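Local coordinates for homoserine dehydrogenase (Thermoplasma acidophilum, PDB 3ING), which probably catalyses the NADP-dependent interconversion of aspartate semialdehyde and homoserine, a step shared by threonine and methionine biosynthesis, at residues A[176-181]-A[186-191]; A[216-221]-A[262-267]. All blocks are in the same frame, centred on the assembly; numbering follows the deposited sequence. Where two conformers were deposited one is given.

Contact 1 (A[176-181]-A[186-191]). With EDO (1,2-ethanediol), chain E; EDO (1,2-ethanediol), chain F.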
loop_
_atom_site.group_PDB
_atom_site.type_symbol
_atom_site.label_atom_id
_atom_site.label_comp_id
_atom_site.label_asym_id
_atom_site.label_seq_id
_atom_site.Cartn_x
_atom_site.Cartn_y
_atom_site.Cartn_z
ATOM N N ASN A 176 -17.875 -9.507 12.204
ATOM C CA ASN A 176 -18.521 -8.358 11.616
ATOM C C ASN A 176 -19.693 -8.743 10.701
ATOM O O ASN A 176 -20.751 -8.127 10.709
ATOM C CB ASN A 176 -17.485 -7.480 10.917
ATOM C CG ASN A 176 -16.942 -6.421 11.835
ATOM O OD1 ASN A 176 -17.664 -5.475 12.181
ATOM N ND2 ASN A 176 -15.678 -6.585 12.281
ATOM N N TYR A 177 -19.490 -9.807 9.941
ATOM C CA TYR A 177 -20.490 -10.358 9.052
ATOM C C TYR A 177 -21.664 -10.795 9.883
ATOM O O TYR A 177 -22.854 -10.551 9.534
ATOM C CB TYR A 177 -19.853 -11.550 8.326
ATOM C CG TYR A 177 -20.621 -12.140 7.180
ATOM C CD1 TYR A 177 -20.769 -11.444 6.001
ATOM C CD2 TYR A 177 -21.143 -13.428 7.248
ATOM C CE1 TYR A 177 -21.455 -11.988 4.921
ATOM C CE2 TYR A 177 -21.826 -13.976 6.181
ATOM C CZ TYR A 177 -21.970 -13.247 5.014
ATOM O OH TYR A 177 -22.598 -13.754 3.901
ATOM N N VAL A 178 -21.359 -11.449 11.006
ATOM C CA VAL A 178 -22.423 -11.931 11.931
ATOM C C VAL A 178 -23.230 -10.782 12.488
ATOM O O VAL A 178 -24.437 -10.789 12.440
ATOM C CB VAL A 178 -21.847 -12.767 13.111
ATOM C CG1 VAL A 178 -22.844 -12.875 14.249
ATOM C CG2 VAL A 178 -21.426 -14.169 12.608
ATOM N N ILE A 179 -22.563 -9.784 13.037
ATOM C CA ILE A 179 -23.246 -8.606 13.594
ATOM C C ILE A 179 -24.105 -7.930 12.526
ATOM O O ILE A 179 -25.271 -7.637 12.741
ATOM C CB ILE A 179 -22.179 -7.598 14.160
ATOM C CG1 ILE A 179 -21.526 -8.161 15.429
ATOM C CG2 ILE A 179 -22.790 -6.242 14.459
ATOM C CD1 ILE A 179 -20.306 -7.360 15.889
ATOM N N ARG A 180 -23.533 -7.697 11.348
ATOM C CA ARG A 180 -24.295 -6.997 10.300
ATOM C C ARG A 180 -25.527 -7.765 9.815
ATOM O O ARG A 180 -26.587 -7.183 9.560
ATOM C CB ARG A 180 -23.379 -6.657 9.138
ATOM C CG ARG A 180 -22.322 -5.656 9.551
ATOM C CD ARG A 180 -21.423 -5.280 8.417
ATOM N NE ARG A 180 -22.133 -4.553 7.375
ATOM C CZ ARG A 180 -21.553 -3.944 6.344
ATOM N NH1 ARG A 180 -20.245 -3.951 6.194
ATOM N NH2 ARG A 180 -22.299 -3.305 5.472
ATOM N N ASN A 181 -25.367 -9.068 9.658
ATOM C CA ASN A 181 -26.433 -9.909 9.194
ATOM C C ASN A 181 -27.485 -10.146 10.273
ATOM O O ASN A 181 -28.668 -10.216 9.991
ATOM C CB ASN A 181 -25.862 -11.222 8.662
ATOM C CG ASN A 181 -25.354 -11.083 7.266
ATOM O OD1 ASN A 181 -26.115 -11.250 6.325
ATOM N ND2 ASN A 181 -24.106 -10.648 7.112
ATOM N N ARG A 186 -31.202 -12.070 10.668
ATOM C CA ARG A 186 -30.886 -13.450 10.339
ATOM C C ARG A 186 -30.438 -14.214 11.597
ATOM O O ARG A 186 -29.874 -13.640 12.530
ATOM C CB ARG A 186 -29.822 -13.487 9.255
ATOM C CG ARG A 186 -30.221 -12.672 7.992
ATOM C CD ARG A 186 -29.267 -12.906 6.865
ATOM N NE ARG A 186 -29.290 -14.287 6.384
ATOM C CZ ARG A 186 -28.229 -14.925 5.874
ATOM N NH1 ARG A 186 -27.022 -14.340 5.780
ATOM N NH2 ARG A 186 -28.366 -16.172 5.458
ATOM N N SER A 187 -30.688 -15.519 11.612
ATOM C CA SER A 187 -30.251 -16.372 12.703
ATOM C C SER A 187 -28.747 -16.565 12.632
ATOM O O SER A 187 -28.124 -16.438 11.569
ATOM C CB SER A 187 -30.940 -17.756 12.629
ATOM O OG SER A 187 -30.462 -18.476 11.476
ATOM N N LEU A 188 -28.160 -16.871 13.779
ATOM C CA LEU A 188 -26.750 -17.137 13.849
ATOM C C LEU A 188 -26.372 -18.300 12.936
ATOM O O LEU A 188 -25.385 -18.225 12.207
ATOM C CB LEU A 188 -26.318 -17.419 15.296
ATOM C CG LEU A 188 -24.825 -17.632 15.562
ATOM C CD1 LEU A 188 -23.975 -16.504 15.010
ATOM C CD2 LEU A 188 -24.496 -17.857 17.063
ATOM N N ARG A 189 -27.184 -19.353 12.955
ATOM C CA ARG A 189 -26.894 -20.509 12.136
ATOM C C ARG A 189 -26.794 -20.107 10.676
ATOM O O ARG A 189 -25.849 -20.457 10.001
ATOM C CB ARG A 189 -27.968 -21.557 12.294
ATOM C CG ARG A 189 -27.551 -22.935 11.732
ATOM C CD ARG A 189 -28.636 -23.926 11.888
ATOM N NE ARG A 189 -29.681 -23.648 10.925
ATOM C CZ ARG A 189 -30.931 -24.058 10.988
ATOM N NH1 ARG A 189 -31.408 -24.747 12.001
ATOM N NH2 ARG A 189 -31.738 -23.757 9.998
ATOM N N ASP A 190 -27.761 -19.345 10.186
ATOM C CA ASP A 190 -27.734 -18.984 8.773
ATOM C C ASP A 190 -26.504 -18.179 8.370
ATOM O O ASP A 190 -25.891 -18.418 7.293
ATOM C CB ASP A 190 -28.962 -18.181 8.431
ATOM C CG ASP A 190 -30.219 -19.028 8.360
ATOM O OD1 ASP A 190 -30.165 -20.270 8.555
ATOM O OD2 ASP A 190 -31.282 -18.409 8.144
ATOM N N VAL A 191 -26.131 -17.230 9.217
ATOM C CA VAL A 191 -25.001 -16.391 8.940
ATOM C C VAL A 191 -23.722 -17.222 9.027
ATOM O O VAL A 191 -22.883 -17.181 8.114
ATOM C CB VAL A 191 -24.893 -15.180 9.907
ATOM C CG1 VAL A 191 -23.722 -14.243 9.443
ATOM C CG2 VAL A 191 -26.223 -14.406 9.996
HETATM C C1 EDO E . -28.299 -22.590 7.197
HETATM O O1 EDO E . -28.850 -22.297 8.483
HETATM C C2 EDO E . -29.329 -23.325 6.336
HETATM O O2 EDO E . -29.917 -24.407 7.068
HETATM C C1 EDO F . -17.613 -6.399 7.320
HETATM O O1 EDO F . -18.114 -5.641 6.209
HETATM C C2 EDO F . -18.077 -7.856 7.264
HETATM O O2 EDO F . -17.080 -8.667 6.624
#

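Contact 2 (A[216-221]-A[262-267])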
loop_
_atom_site.group_PDB
_atom_site.type_symbol
_atom_site.label_atom_id
_atom_site.label_comp_id
_atom_site.label_asym_id
_atom_site.label_seq_id
_atom_site.Cartn_x
_atom_site.Cartn_y
_atom_site.Cartn_z
ATOM N N ARG A 216 -6.356 -11.284 18.610
ATOM C CA ARG A 216 -5.058 -11.715 18.122
ATOM C C ARG A 216 -4.522 -10.696 17.143
ATOM O O ARG A 216 -3.360 -10.329 17.179
ATOM C CB ARG A 216 -5.142 -13.101 17.455
ATOM C CG ARG A 216 -5.406 -14.257 18.444
ATOM C CD ARG A 216 -5.789 -15.473 17.627
ATOM N NE ARG A 216 -6.023 -16.646 18.461
ATOM C CZ ARG A 216 -6.911 -17.600 18.158
ATOM N NH1 ARG A 216 -7.738 -17.488 17.108
ATOM N NH2 ARG A 216 -7.059 -18.609 18.965
ATOM N N LYS A 217 -5.392 -10.222 16.263
ATOM C CA LYS A 217 -4.986 -9.246 15.262
ATOM C C LYS A 217 -4.523 -7.974 15.960
ATOM O O LYS A 217 -3.577 -7.359 15.532
ATOM C CB LYS A 217 -6.135 -8.953 14.275
ATOM C CG LYS A 217 -6.562 -10.142 13.459
ATOM C CD LYS A 217 -7.703 -9.797 12.497
ATOM C CE LYS A 217 -8.100 -11.029 11.667
ATOM N NZ LYS A 217 -7.094 -11.418 10.654
ATOM N N SER A 218 -5.167 -7.605 17.065
ATOM C CA SER A 218 -4.838 -6.370 17.728
ATOM C C SER A 218 -3.457 -6.406 18.364
ATOM O O SER A 218 -2.807 -5.356 18.473
ATOM C CB SER A 218 -5.899 -5.986 18.790
ATOM O OG SER A 218 -5.841 -6.770 19.988
ATOM N N VAL A 219 -3.032 -7.602 18.801
ATOM C CA VAL A 219 -1.689 -7.810 19.393
ATOM C C VAL A 219 -0.644 -7.608 18.313
ATOM O O VAL A 219 0.342 -6.930 18.512
ATOM C CB VAL A 219 -1.512 -9.212 19.981
ATOM C CG1 VAL A 219 -0.066 -9.456 20.399
ATOM C CG2 VAL A 219 -2.470 -9.424 21.149
ATOM N N ILE A 220 -0.858 -8.246 17.184
ATOM C CA ILE A 220 0.072 -8.161 16.067
ATOM C C ILE A 220 0.198 -6.702 15.625
ATOM O O ILE A 220 1.307 -6.203 15.410
ATOM C CB ILE A 220 -0.369 -9.088 14.901
ATOM C CG1 ILE A 220 -0.379 -10.530 15.385
ATOM C CG2 ILE A 220 0.550 -8.879 13.615
ATOM C CD1 ILE A 220 -1.028 -11.503 14.430
ATOM N N LEU A 221 -0.938 -6.009 15.545
ATOM C CA LEU A 221 -0.950 -4.590 15.141
ATOM C C LEU A 221 -0.200 -3.695 16.119
ATOM O O LEU A 221 0.662 -2.925 15.709
ATOM C CB LEU A 221 -2.391 -4.067 14.973
ATOM C CG LEU A 221 -3.187 -4.496 13.752
ATOM C CD1 LEU A 221 -4.683 -4.213 13.991
ATOM C CD2 LEU A 221 -2.671 -3.807 12.493
ATOM N N PRO A 262 0.963 2.329 24.628
ATOM C CA PRO A 262 0.142 1.822 23.518
ATOM C C PRO A 262 -0.996 0.958 24.005
ATOM O O PRO A 262 -0.831 0.187 24.964
ATOM C CB PRO A 262 1.128 0.963 22.707
ATOM C CG PRO A 262 2.448 1.541 23.025
ATOM C CD PRO A 262 2.346 1.842 24.501
ATOM N N VAL A 263 -2.152 1.096 23.362
ATOM C CA VAL A 263 -3.330 0.320 23.724
ATOM C C VAL A 263 -3.901 -0.362 22.490
ATOM O O VAL A 263 -3.815 0.169 21.363
ATOM C CB VAL A 263 -4.437 1.203 24.398
ATOM C CG1 VAL A 263 -3.912 1.813 25.694
ATOM C CG2 VAL A 263 -4.871 2.262 23.471
ATOM N N ALA A 264 -4.477 -1.537 22.714
ATOM C CA ALA A 264 -5.109 -2.325 21.649
ATOM C C ALA A 264 -6.486 -2.703 22.137
ATOM O O ALA A 264 -6.634 -3.391 23.148
ATOM C CB ALA A 264 -4.296 -3.560 21.347
ATOM N N VAL A 265 -7.509 -2.260 21.423
ATOM C CA VAL A 265 -8.888 -2.493 21.833
ATOM C C VAL A 265 -9.830 -2.831 20.674
ATOM O O VAL A 265 -9.939 -2.040 19.738
ATOM C CB VAL A 265 -9.482 -1.223 22.481
ATOM C CG1 VAL A 265 -10.966 -1.433 22.772
ATOM C CG2 VAL A 265 -8.728 -0.833 23.731
ATOM N N SER A 266 -10.553 -3.950 20.777
ATOM C CA SER A 266 -11.574 -4.340 19.787
ATOM C C SER A 266 -12.959 -4.228 20.461
ATOM O O SER A 266 -13.199 -4.788 21.528
ATOM C CB SER A 266 -11.328 -5.748 19.279
ATOM O OG SER A 266 -10.083 -5.799 18.586
ATOM N N ARG A 267 -13.870 -3.488 19.862
ATOM C CA ARG A 267 -15.128 -3.219 20.550
ATOM C C ARG A 267 -16.237 -2.978 19.541
ATOM O O ARG A 267 -15.986 -2.633 18.417
ATOM C CB ARG A 267 -14.960 -2.025 21.495
ATOM C CG ARG A 267 -14.587 -0.718 20.828
ATOM C CD ARG A 267 -14.287 0.390 21.873
ATOM N NE ARG A 267 -13.729 1.614 21.276
ATOM C CZ ARG A 267 -14.401 2.758 21.096
ATOM N NH1 ARG A 267 -15.668 2.889 21.467
ATOM N NH2 ARG A 267 -13.800 3.806 20.547
HETATM O O HOH W 1 -8.542 -6.307 20.676
#

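Contact 1 (A[176-181]-A[186-191])
V191 reaches N181 and Y177 with two different methyls, a placement that holds for one of its two modelled conformers: CG1 stands anti to its own backbone N (chi1 -174°), which leaves CG2 anti to the carbonyl carbon. In that conformer CG2 meets N181 CB at 3.5 Å, while CG1 lies obliquely by the Y177 ring, 3.5 Å from CD2, and also presses on the V178 backbone, 3.6 Å from CA. One turn back, L188 CD1 adds an apolar touch to V178 CG1. Two consecutive helices, 173-183 and 188-198, are thus packed together across a short connection; S187 is the N-cap of the second, its OG accepting from D190 N. Just before that cap, R186 N donates to N181 O (3.2 Å, 164° at the hydrogen), tying the turn to the first helix. The R186 side chain runs alongside N181; its NH1 gives N181 OD1 a long bond of 3.3 Å from above the carbonyl plane, with the guanidinium and amide planes 68° apart, and forms a salt bridge with D194. The N181 amide is itself anchored, since ND2 donates to Y177 O at 2.7 Å and sits over the centre of the Y177 ring.

Contact 2 (A[216-221]-A[262-267])
S218 and A264 mark the closest backbone approach, their CA atoms 5.6 Å apart, where one turn of helix 212-226 rests against strand 261-270. Strand alternation turns the CB atoms of A264 and S266 toward the helix and that of V265 away from it; S218 CB in turn faces the strand. The direct contact is small, 116 Å² counting both sides: A264 CB lies 3.7 Å from S218 O and 3.8 Å from S218 OG, so a methyl packs against one residue's carbonyl and hydroxyl. The arrangement is a helix packed on one face of an antiparallel sheet (alpha+beta), in which 261-270 pairs with 249-258, while A264 and S266 also bond E236 through the backbone. Further along the strand, a water bridges the two serines, donating to S218 OG at 2.8 Å and hydrogen-bonded to S266 OG at 2.6 Å. With chi1 at 74°, S218 OG sits between its backbone N and carbonyl carbon, and it also hydrogen-bonds A215 O; S266 OG has a second partner in T253 on the neighbouring strand. These bonds give both buried hydroxyls polar partners. The ammonium end of K217, the predicted proton donor, lies off the strand, where NZ hydrogen-bonds T144 O.

From the N terminus, the chain reaches contact 1 in helix 173-183, and all four segments belong to the part of the protein characteristic of homoserine dehydrogenases. Contact 1 closes first, a tight turn with four residues between its segments, joining successive helices 173-183 and 188-198. The chain then passes helix 206-209 before entering helix 212-226, where contact 2 opens; 40 residues, including strand 249-258, separate its segments. The two loops are in series, neither nesting nor crossing, and their centres lie 23 Å apart, with nearest atoms about 7 Å apart. Strand 249-258 relates them spatially: N176 and I179 touch it from one contact, S218 and L221 from the other.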